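Local coordinates for protein vascular endothelial growth factor homolog (Orf virus, PDB 2GNN) that acts as a disulfide-linked homodimeric growth factor that binds vascular endothelial growth factor receptors and induces endothelial proliferation, at residues 51-56 and 93-98. Residues are numbered along the deposited sequence; the frame is centred on the assembly and turned at random.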
loop_
_atom_site.group_PDB
_atom_site.type_symbol
_atom_site.label_atom_id
_atom_site.label_comp_id
_atom_site.label_asym_id
_atom_site.label_seq_id
_atom_site.Cartn_x
_atom_site.Cartn_y
_atom_site.Cartn_z
ATOM N N MET B 51 -6.200 -5.255 -2.049
ATOM C CA MET B 51 -7.069 -4.126 -1.748
ATOM C C MET B 51 -7.496 -4.222 -0.291
ATOM O O MET B 51 -8.083 -5.213 0.133
ATOM C CB MET B 51 -8.277 -4.103 -2.672
ATOM C CG MET B 51 -7.932 -3.890 -4.130
ATOM S SD MET B 51 -6.952 -2.399 -4.404
ATOM C CE MET B 51 -8.184 -1.103 -4.264
ATOM N N ARG B 52 -7.155 -3.207 0.489
ATOM C CA ARG B 52 -7.468 -3.196 1.911
ATOM C C ARG B 52 -7.915 -1.816 2.305
ATOM O O ARG B 52 -7.465 -0.826 1.726
ATOM C CB ARG B 52 -6.233 -3.540 2.718
ATOM C CG ARG B 52 -5.939 -4.998 2.781
ATOM C CD ARG B 52 -6.414 -5.588 4.090
ATOM N NE ARG B 52 -6.093 -7.005 4.178
ATOM C CZ ARG B 52 -6.455 -7.895 3.262
ATOM N NH1 ARG B 52 -7.122 -7.485 2.187
ATOM N NH2 ARG B 52 -6.131 -9.180 3.400
ATOM N N CYS B 53 -8.783 -1.743 3.302
ATOM C CA CYS B 53 -9.314 -0.466 3.752
ATOM C C CYS B 53 -8.207 0.401 4.324
ATOM O O CYS B 53 -7.409 -0.052 5.158
ATOM C CB CYS B 53 -10.440 -0.673 4.760
ATOM S SG CYS B 53 -11.920 -1.378 3.994
ATOM N N GLY B 54 -8.158 1.637 3.842
ATOM C CA GLY B 54 -7.108 2.583 4.207
ATOM C C GLY B 54 -7.575 4.010 4.002
ATOM O O GLY B 54 -8.545 4.261 3.281
ATOM N N GLY B 55 -6.882 4.945 4.638
ATOM C CA GLY B 55 -7.303 6.326 4.622
ATOM C C GLY B 55 -7.325 6.888 6.018
ATOM O O GLY B 55 -6.811 6.276 6.956
ATOM N N CYS B 56 -7.910 8.067 6.136
ATOM C CA CYS B 56 -8.026 8.783 7.385
ATOM C C CYS B 56 -9.483 9.071 7.681
ATOM O O CYS B 56 -10.233 9.521 6.800
ATOM C CB CYS B 56 -7.305 10.125 7.276
ATOM S SG CYS B 56 -5.588 10.002 7.674
ATOM N N VAL B 93 -8.147 -12.311 1.144
ATOM C CA VAL B 93 -9.264 -11.437 1.444
ATOM C C VAL B 93 -8.959 -10.032 0.913
ATOM O O VAL B 93 -7.922 -9.467 1.247
ATOM C CB VAL B 93 -9.550 -11.413 2.969
ATOM C CG1 VAL B 93 -10.714 -10.493 3.289
ATOM C CG2 VAL B 93 -9.845 -12.833 3.476
ATOM N N GLU B 94 -9.847 -9.495 0.074
ATOM C CA GLU B 94 -9.770 -8.096 -0.381
ATOM C C GLU B 94 -10.950 -7.332 0.197
ATOM O O GLU B 94 -12.030 -7.892 0.343
ATOM C CB GLU B 94 -9.881 -7.993 -1.904
ATOM C CG GLU B 94 -9.019 -8.942 -2.696
ATOM C CD GLU B 94 -7.729 -8.321 -3.183
ATOM O OE1 GLU B 94 -7.624 -7.084 -3.271
ATOM O OE2 GLU B 94 -6.810 -9.086 -3.501
ATOM N N HIS B 95 -10.765 -6.052 0.486
ATOM C CA HIS B 95 -11.862 -5.223 0.935
ATOM C C HIS B 95 -12.496 -4.497 -0.247
ATOM O O HIS B 95 -11.791 -3.898 -1.068
ATOM C CB HIS B 95 -11.388 -4.231 1.992
ATOM C CG HIS B 95 -10.800 -4.882 3.203
ATOM N ND1 HIS B 95 -9.945 -4.224 4.063
ATOM C CD2 HIS B 95 -10.928 -6.138 3.689
ATOM C CE1 HIS B 95 -9.578 -5.045 5.029
ATOM N NE2 HIS B 95 -10.169 -6.211 4.831
ATOM N N LYS B 96 -13.826 -4.561 -0.329
ATOM C CA LYS B 96 -14.586 -3.915 -1.406
ATOM C C LYS B 96 -15.330 -2.655 -0.971
ATOM O O LYS B 96 -15.702 -1.830 -1.808
ATOM C CB LYS B 96 -15.574 -4.896 -2.039
ATOM C CG LYS B 96 -15.031 -5.635 -3.252
ATOM C CD LYS B 96 -16.182 -6.148 -4.113
ATOM C CE LYS B 96 -15.679 -6.885 -5.349
ATOM N NZ LYS B 96 -16.809 -7.489 -6.116
ATOM N N LYS B 97 -15.570 -2.521 0.326
ATOM C CA LYS B 97 -16.206 -1.323 0.878
ATOM C C LYS B 97 -15.706 -1.092 2.287
ATOM O O LYS B 97 -15.341 -2.043 2.985
ATOM C CB LYS B 97 -17.727 -1.445 0.877
ATOM C CG LYS B 97 -18.419 -0.562 -0.142
ATOM C CD LYS B 97 -19.847 -0.257 0.282
ATOM C CE LYS B 97 -20.278 1.116 -0.225
ATOM N NZ LYS B 97 -21.750 1.327 -0.103
ATOM N N CYS B 98 -15.690 0.171 2.702
ATOM C CA CYS B 98 -15.081 0.555 3.974
ATOM C C CYS B 98 -15.880 1.662 4.599
ATOM O O CYS B 98 -16.604 2.363 3.903
ATOM C CB CYS B 98 -13.658 1.073 3.765
ATOM S SG CYS B 98 -12.594 0.066 2.754
HETATM O O HOH W 1 -5.778 -12.421 2.955
#
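One disulfide of the cystine knot, C53–C98, ties strand 47-54 to strand 85-102. C53 SG and C98 SG lie 2.0 Å apart with a left-handed twist about the S–S bond (-88°). Beside it the H95 ring turns its ND1 edge toward C53 of strand 47-54: ND1 accepts the backbone N-H of C53 at 2.8 Å, nearly in the ring plane, which, with a bond from NE2 to a bound glycerol, helps to set the rotation of the imidazole. H95 CG is turned beside its own backbone N (chi1 -59°), which brings the ring next to C53 SG. R52 crosses the H95 side chain with CD 3.3 Å from H95 CE1 and NH1 over one ring face, toward its rim. A bend at chi2 carries the guanidinium on to the carbonyl of V93, where NH2 makes a weak hydrogen bond and NH1 comes so close to the oxygen that its exact distance is doubtful. Between the backbones, H95 N donates to M51 O at 2.8 Å. E94 OE1 accepts M51 N at 2.6 Å, met from above the carboxylate plane. Three residues along the chain from C53, C56 forms a disulfide with C47 of the second subunit. Such cystine-linked strands are characteristic of the PDGF/VEGF cystine-knot fold.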